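Local coordinates for protein TarM (Staphylococcus aureus subsp. aureus 21178, PDB 4X7R) that belongs to the GT-B glycosyltransferases and binds uridine-5'-diphosphate and a sulfated glycan, at residues A[5-10]-A[39-44]; A[202-207]-A[231-236]. The protein carries 1 engineered substitution. All coordinates share one frame; numbering follows the deposited sequence.

Contact 1: residues A[5-10]-A[39-44]; sequences FMMVHE and VTFDYK. With SUS (2-deoxy-3,6-di-O-sulfo-2-(sulfoamino)-alpha-D-glucopyranose), chain C; BDP (beta-D-glucopyranuronic acid), chain B.
Glu10 and Lys44 meet in the loops that follow two parallel strands. The lysine chain runs extended to CE, and a bend at the last torsion (chi4 77°) brings NZ into a salt bridge with Glu10 OE1 at 2.6 Å, on its anti lone pair. A second salt bridge joins NZ to Asp42 OD2 at 2.8 Å, on the syn side; NZ also bonds Leu11 O, and Asp42 OD1 is hydrogen-bonded to Tyr47 OH. Further back, the strands are in parallel register at Met7 and Val39: Val39 N gives to Met6 O at 2.9 Å, and Val8 N gives to Val39 O at 3.1 Å. Past the strands, Phe41 N bonds His9 O at 2.9 Å. This pairing belongs to the beta-alpha-beta unit of strand 3-7, helix 17-31 and strand 36-40 in the seven-stranded parallel sheet. Followed outward, His9 has CB near SUS O8S and O3, and CG near SUS O3. Its ND1 donates in plane to SUS O1S at 2.6 Å, CD2 lies near BDP O6B, CE1 is 3.6 Å from Asp42 CB, and NE2 nears SUS O4S. With Glu10 OE1 and Asp42 OD2 only 3.8 Å apart, the shared ammonium probably offsets their repulsion beside the His9 site.

Contact 2: residues A[202-207]-A[231-236]; sequences NNLALC and FPKMFN. With SUS (2-deoxy-3,6-di-O-sulfo-2-(sulfoamino)-alpha-D-glucopyranose), chain C; IDS (2-O-sulfo-alpha-L-idopyranuronic acid), chain D; ZDO (methyl 2-deoxy-6-O-sulfo-2-(sulfoamino)-alpha-D-glucopyranoside), chain E.
Leu204 and Lys233 mark the closest backbone approach of two short helical segments, their CA atoms 6.0 Å apart. The axes of 203-207 and 231-235 pass at 9.2 Å with a crossing angle of -49°.

The van der Waals contacts come first. Leu204 sends CD1 against the start of helix 231-235, 3.6 Å from Lys233 N and close to Pro232 CB, the apolar partner here. Its other methyl, CD2, rests against the amide nitrogen Asn236 ND2 at 3.5 Å; the leucine and asparagine side chains cross at about a right angle. Cys207 lies along the lysine's aliphatic part, with SG 3.7 Å from Lys233 CE. Phe41 touches both Cys207 and Lys233, continuing this packing toward the parallel sheet.

Polar contacts between the helices run through the glycan, since no hydrogen bond joins the segments directly. Lys233 has CG anti to its carbonyl carbon, and a turn about its last torsion (chi4 96°) directs NZ to two sulfo groups: NZ bonds IDS O3S at 2.7 Å and SUS O2S at 2.8 Å. From the other helix, Asn203 ND2 gives a fairly straight bond to IDS O2S (N-H...acceptor angle 161°).

Capping is the third kind of interaction. Asn202 is the N-cap of helix 203-214, its OD1 accepting from Ala205 N at 3.1 Å.

The sulfo group of IDS is thus gripped from both helices, by an amide and by an ammonium. Being held near the start of helix 203-214, it probably gains further stabilisation from the helix dipole, and the glycan bridges two elements whose own contact is van der Waals.

From the N terminus, strand 3-7 leads through helix 17-31 to strand 36-40, and contact 1 closes this first crossover. The chain then builds the ten-stranded antiparallel sheet before contact 2 opens at the start of helix 203-214; strand 221-225, which pairs with strand 3-7, follows, and helix 231-235 closes that second loop. The two closures are therefore in series, neither nested nor crossed. In space their centres are about 12 Å apart and they touch: Phe41 CD1 lies 3.5 Å from Cys207 SG, and Met7 CE lies 3.5 Å from Met234 CB. SUS contacts both, through His9 and Lys233, so the pocket lies between the loops that follow the sheet strands and the two helices.

Contact 1: residues A[5-10]-A[39-44]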
# COMPACT_ATOMS: atom_id res chain seq x y z
N PHE A 5 6.95 -16.20 2.17
CA PHE A 5 6.64 -15.09 3.08
C PHE A 5 6.99 -13.82 2.36
O PHE A 5 8.14 -13.60 1.98
CB PHE A 5 7.42 -15.22 4.41
CG PHE A 5 7.17 -16.52 5.13
CD1 PHE A 5 7.89 -17.67 4.80
CD2 PHE A 5 6.23 -16.60 6.16
CE1 PHE A 5 7.65 -18.88 5.47
CE2 PHE A 5 5.98 -17.81 6.82
CZ PHE A 5 6.70 -18.94 6.48
N MET A 6 5.98 -13.01 2.11
CA MET A 6 6.06 -11.80 1.31
C MET A 6 5.88 -10.60 2.18
O MET A 6 4.83 -10.42 2.77
CB MET A 6 5.05 -11.85 0.15
CG MET A 6 5.14 -13.13 -0.62
SD MET A 6 4.06 -13.31 -2.07
CE MET A 6 2.50 -12.70 -1.48
N MET A 7 6.93 -9.80 2.28
CA MET A 7 7.05 -8.70 3.21
C MET A 7 6.76 -7.34 2.69
O MET A 7 7.22 -6.93 1.62
CB MET A 7 8.42 -8.75 3.87
CG MET A 7 8.62 -10.00 4.69
SD MET A 7 10.38 -10.39 4.77
CE MET A 7 11.00 -8.84 5.24
N VAL A 8 5.95 -6.64 3.46
CA VAL A 8 5.53 -5.26 3.19
C VAL A 8 5.30 -4.55 4.55
O VAL A 8 5.11 -5.22 5.57
CB VAL A 8 4.28 -5.25 2.26
CG1 VAL A 8 3.00 -5.77 2.96
CG2 VAL A 8 4.04 -3.89 1.64
N HIS A 9 5.34 -3.22 4.55
CA HIS A 9 5.10 -2.44 5.76
C HIS A 9 3.76 -2.81 6.42
O HIS A 9 3.75 -3.21 7.59
CB HIS A 9 5.12 -0.95 5.40
CG HIS A 9 4.67 -0.06 6.51
ND1 HIS A 9 5.19 -0.19 7.79
CD2 HIS A 9 3.78 0.96 6.50
CE1 HIS A 9 4.57 0.72 8.52
NE2 HIS A 9 3.72 1.45 7.79
N GLU A 10 2.65 -2.69 5.68
CA GLU A 10 1.28 -2.91 6.18
C GLU A 10 0.35 -3.33 5.07
O GLU A 10 0.69 -3.23 3.88
CB GLU A 10 0.72 -1.58 6.73
CG GLU A 10 0.38 -0.54 5.66
CD GLU A 10 -0.36 0.70 6.14
OE1 GLU A 10 -1.38 0.58 6.85
OE2 GLU A 10 0.05 1.80 5.72
N VAL A 39 3.72 -10.92 5.35
CA VAL A 39 4.29 -10.52 6.65
C VAL A 39 4.29 -8.98 6.69
O VAL A 39 4.86 -8.36 5.80
CB VAL A 39 5.71 -11.08 6.90
CG1 VAL A 39 6.21 -10.71 8.30
CG2 VAL A 39 5.76 -12.59 6.65
N THR A 40 3.63 -8.39 7.71
CA THR A 40 3.57 -6.94 7.92
C THR A 40 4.27 -6.57 9.23
O THR A 40 4.49 -7.45 10.08
CB THR A 40 2.15 -6.39 7.81
OG1 THR A 40 1.34 -6.93 8.87
CG2 THR A 40 1.53 -6.64 6.44
N PHE A 41 4.65 -5.28 9.39
CA PHE A 41 5.42 -4.81 10.54
C PHE A 41 4.80 -3.62 11.27
O PHE A 41 5.31 -3.23 12.30
CB PHE A 41 6.89 -4.52 10.11
CG PHE A 41 7.56 -5.69 9.42
CD1 PHE A 41 8.09 -6.74 10.15
CD2 PHE A 41 7.64 -5.74 8.02
CE1 PHE A 41 8.68 -7.84 9.51
CE2 PHE A 41 8.22 -6.84 7.38
CZ PHE A 41 8.74 -7.89 8.13
N ASP A 42 3.68 -3.08 10.78
CA ASP A 42 3.07 -1.95 11.46
C ASP A 42 2.17 -2.41 12.61
O ASP A 42 1.81 -3.59 12.73
CB ASP A 42 2.22 -1.14 10.45
CG ASP A 42 1.01 -1.92 9.97
OD1 ASP A 42 1.17 -3.12 9.67
OD2 ASP A 42 -0.08 -1.33 9.87
N TYR A 43 1.72 -1.43 13.38
CA TYR A 43 0.83 -1.62 14.50
C TYR A 43 -0.53 -1.06 14.13
O TYR A 43 -0.65 0.11 13.76
CB TYR A 43 1.37 -0.91 15.77
CG TYR A 43 0.40 -1.06 16.91
CD1 TYR A 43 0.29 -2.26 17.61
CD2 TYR A 43 -0.50 -0.04 17.22
CE1 TYR A 43 -0.65 -2.42 18.63
CE2 TYR A 43 -1.46 -0.19 18.22
CZ TYR A 43 -1.51 -1.38 18.94
OH TYR A 43 -2.49 -1.54 19.89
N LYS A 44 -1.56 -1.88 14.26
CA LYS A 44 -2.95 -1.45 14.11
C LYS A 44 -3.68 -2.07 15.29
O LYS A 44 -3.38 -3.20 15.66
CB LYS A 44 -3.59 -1.94 12.79
CG LYS A 44 -3.18 -1.13 11.57
CD LYS A 44 -4.08 -1.47 10.37
CE LYS A 44 -3.70 -0.65 9.15
NZ LYS A 44 -2.49 -1.18 8.48
N2 SUS C . 8.99 0.82 8.99
C1 SUS C . 8.31 3.17 9.28
S1 SUS C . 8.15 -0.24 10.12
C2 SUS C . 8.07 1.88 8.53
S2 SUS C . 4.02 5.80 6.89
C3 SUS C . 8.21 2.12 7.01
O3 SUS C . 7.88 0.92 6.27
S3 SUS C . 8.98 0.22 5.48
C4 SUS C . 7.35 3.29 6.51
O4 SUS C . 7.77 3.52 5.18
C5 SUS C . 7.59 4.55 7.41
O5 SUS C . 7.39 4.20 8.81
C6 SUS C . 6.58 5.68 7.17
O6 SUS C . 5.29 5.15 7.41
O1S SUS C . 7.07 -1.01 9.36
O2S SUS C . 9.20 -1.16 10.71
O3S SUS C . 7.48 0.58 11.23
O4S SUS C . 2.86 4.82 7.12
O5S SUS C . 3.79 7.10 7.66
O6S SUS C . 4.15 6.09 5.39
O7S SUS C . 9.56 1.23 4.52
O8S SUS C . 8.43 -0.97 4.69
O9S SUS C . 10.08 -0.27 6.43
C1 BDP B . 6.65 3.82 4.36
C2 BDP B . 7.06 4.89 3.31
C3 BDP B . 5.93 5.15 2.32
C4 BDP B . 5.33 3.81 1.76
C5 BDP B . 5.00 2.84 2.94
C6 BDP B . 4.44 1.48 2.47
O2 BDP B . 7.39 6.10 3.99
O3 BDP B . 6.43 5.98 1.25
O4 BDP B . 4.10 4.13 1.10
O5 BDP B . 6.21 2.60 3.72
O6A BDP B . 5.23 0.69 1.91
O6B BDP B . 3.24 1.23 2.76

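Contact 2: residues A[202-207]-A[231-236]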
# COMPACT_ATOMS: atom_id res chain seq x y z
N ASN A 202 16.21 -1.66 18.87
CA ASN A 202 15.31 -0.85 18.05
C ASN A 202 14.30 -1.76 17.34
O ASN A 202 14.35 -2.97 17.52
CB ASN A 202 16.10 0.06 17.06
CG ASN A 202 17.09 -0.69 16.19
OD1 ASN A 202 16.98 -1.89 15.95
ND2 ASN A 202 18.13 -0.01 15.75
N ASN A 203 13.38 -1.18 16.57
CA ASN A 203 12.33 -1.91 15.83
C ASN A 203 12.88 -2.89 14.77
O ASN A 203 12.34 -3.98 14.61
CB ASN A 203 11.36 -0.93 15.17
CG ASN A 203 10.13 -1.58 14.66
OD1 ASN A 203 9.38 -2.23 15.41
ND2 ASN A 203 9.94 -1.54 13.36
N LEU A 204 13.97 -2.51 14.08
CA LEU A 204 14.58 -3.39 13.07
C LEU A 204 15.06 -4.66 13.74
O LEU A 204 14.76 -5.73 13.25
CB LEU A 204 15.71 -2.63 12.33
CG LEU A 204 16.68 -3.42 11.46
CD1 LEU A 204 15.96 -4.02 10.22
CD2 LEU A 204 17.84 -2.53 11.02
N ALA A 205 15.75 -4.55 14.90
CA ALA A 205 16.21 -5.71 15.70
C ALA A 205 15.02 -6.60 16.09
O ALA A 205 15.14 -7.82 16.00
CB ALA A 205 16.95 -5.25 16.97
N LEU A 206 13.90 -6.00 16.54
CA LEU A 206 12.70 -6.75 16.92
C LEU A 206 12.18 -7.52 15.69
O LEU A 206 11.95 -8.73 15.76
CB LEU A 206 11.61 -5.78 17.46
CG LEU A 206 10.21 -6.39 17.72
CD1 LEU A 206 10.21 -7.23 18.95
CD2 LEU A 206 9.12 -5.32 17.81
N CYS A 207 12.03 -6.80 14.54
CA CYS A 207 11.55 -7.39 13.28
C CYS A 207 12.44 -8.46 12.72
O CYS A 207 11.94 -9.47 12.24
CB CYS A 207 11.24 -6.31 12.26
SG CYS A 207 9.87 -5.25 12.75
N PHE A 231 13.34 -3.96 3.23
CA PHE A 231 14.47 -4.81 2.83
C PHE A 231 15.47 -5.11 3.94
O PHE A 231 15.80 -6.30 4.07
CB PHE A 231 15.16 -4.31 1.54
CG PHE A 231 16.25 -5.22 1.02
CD1 PHE A 231 15.95 -6.28 0.18
CD2 PHE A 231 17.59 -4.97 1.32
CE1 PHE A 231 16.96 -7.08 -0.34
CE2 PHE A 231 18.60 -5.77 0.80
CZ PHE A 231 18.28 -6.83 -0.02
N PRO A 232 15.91 -4.13 4.78
CA PRO A 232 16.84 -4.47 5.89
C PRO A 232 16.32 -5.52 6.88
O PRO A 232 17.13 -6.28 7.39
CB PRO A 232 17.09 -3.13 6.60
CG PRO A 232 16.80 -2.08 5.52
CD PRO A 232 15.64 -2.67 4.76
N LYS A 233 15.00 -5.61 7.11
CA LYS A 233 14.44 -6.65 8.00
C LYS A 233 14.75 -8.04 7.50
O LYS A 233 15.22 -8.86 8.29
CB LYS A 233 12.94 -6.48 8.23
CG LYS A 233 12.61 -5.14 8.86
CD LYS A 233 11.15 -4.84 8.79
CE LYS A 233 10.83 -3.62 9.60
NZ LYS A 233 10.78 -2.41 8.76
N MET A 234 14.56 -8.27 6.17
CA MET A 234 14.86 -9.55 5.55
C MET A 234 16.38 -9.73 5.44
O MET A 234 16.90 -10.79 5.78
CB MET A 234 14.22 -9.66 4.14
CG MET A 234 14.56 -10.98 3.39
SD MET A 234 14.05 -11.01 1.66
CE MET A 234 15.19 -9.81 0.94
N PHE A 235 17.07 -8.71 4.90
CA PHE A 235 18.51 -8.75 4.68
C PHE A 235 19.33 -9.10 5.94
O PHE A 235 20.22 -9.94 5.86
CB PHE A 235 19.00 -7.44 4.04
CG PHE A 235 20.41 -7.52 3.47
CD1 PHE A 235 20.71 -8.40 2.43
CD2 PHE A 235 21.42 -6.72 3.98
CE1 PHE A 235 22.01 -8.49 1.92
CE2 PHE A 235 22.72 -6.79 3.44
CZ PHE A 235 23.00 -7.67 2.42
N ASN A 236 19.02 -8.49 7.09
CA ASN A 236 19.75 -8.69 8.35
C ASN A 236 19.47 -10.01 9.10
O ASN A 236 20.14 -10.26 10.10
CB ASN A 236 19.54 -7.50 9.28
CG ASN A 236 20.03 -6.18 8.75
OD1 ASN A 236 20.81 -6.09 7.82
ND2 ASN A 236 19.56 -5.10 9.34
N2 SUS C . 8.99 0.82 8.99
C1 SUS C . 8.31 3.17 9.28
S1 SUS C . 8.15 -0.24 10.12
C2 SUS C . 8.07 1.88 8.53
S2 SUS C . 4.02 5.80 6.89
C3 SUS C . 8.21 2.12 7.01
O3 SUS C . 7.88 0.92 6.27
S3 SUS C . 8.98 0.22 5.48
C4 SUS C . 7.35 3.29 6.51
O4 SUS C . 7.77 3.52 5.18
C5 SUS C . 7.59 4.55 7.41
O5 SUS C . 7.39 4.20 8.81
C6 SUS C . 6.58 5.68 7.17
O6 SUS C . 5.29 5.15 7.41
O1S SUS C . 7.07 -1.01 9.36
O2S SUS C . 9.20 -1.16 10.71
O3S SUS C . 7.48 0.58 11.23
O4S SUS C . 2.86 4.82 7.12
O5S SUS C . 3.79 7.10 7.66
O6S SUS C . 4.15 6.09 5.39
O7S SUS C . 9.56 1.23 4.52
O8S SUS C . 8.43 -0.97 4.69
O9S SUS C . 10.08 -0.27 6.43
C1 IDS D . 12.98 3.90 10.35
C2 IDS D . 11.94 3.09 11.15
C3 IDS D . 10.58 3.86 11.32
C4 IDS D . 10.11 4.53 10.02
C5 IDS D . 11.26 5.35 9.37
C6 IDS D . 10.84 5.99 8.04
O2 IDS D . 11.75 1.79 10.52
O3 IDS D . 10.66 4.86 12.34
O4 IDS D . 9.69 3.53 9.10
O5 IDS D . 12.38 4.44 9.14
O6A IDS D . 11.44 5.59 7.01
O6B IDS D . 9.93 6.85 8.08
S IDS D . 12.54 0.54 10.94
O1S IDS D . 14.05 0.80 11.09
O2S IDS D . 11.98 0.04 12.26
O3S IDS D . 12.39 -0.53 9.86
C1 ZDO E . 17.05 7.20 11.69
C1M ZDO E . 18.18 7.06 13.78
C2 ZDO E . 15.85 7.86 10.97
C3 ZDO E . 14.59 7.02 11.14
C4 ZDO E . 14.78 5.53 10.75
C5 ZDO E . 16.06 4.96 11.44
C6 ZDO E . 16.43 3.55 10.93
O1 ZDO E . 16.92 7.30 13.13
N2 ZDO E . 15.59 9.22 11.45
S2 ZDO E . 16.38 10.44 10.45
OSA ZDO E . 17.86 10.07 10.31
OSB ZDO E . 16.16 11.78 11.17
OSC ZDO E . 15.73 10.48 9.07
O3 ZDO E . 13.53 7.63 10.39
O4 ZDO E . 13.61 4.84 11.24
O5 ZDO E . 17.21 5.84 11.18
O6 ZDO E . 17.71 3.14 11.45
S6 ZDO E . 17.89 2.43 12.81
OS1 ZDO E . 19.35 2.58 13.25
OS2 ZDO E . 17.57 0.94 12.65
OS3 ZDO E . 16.98 3.05 13.89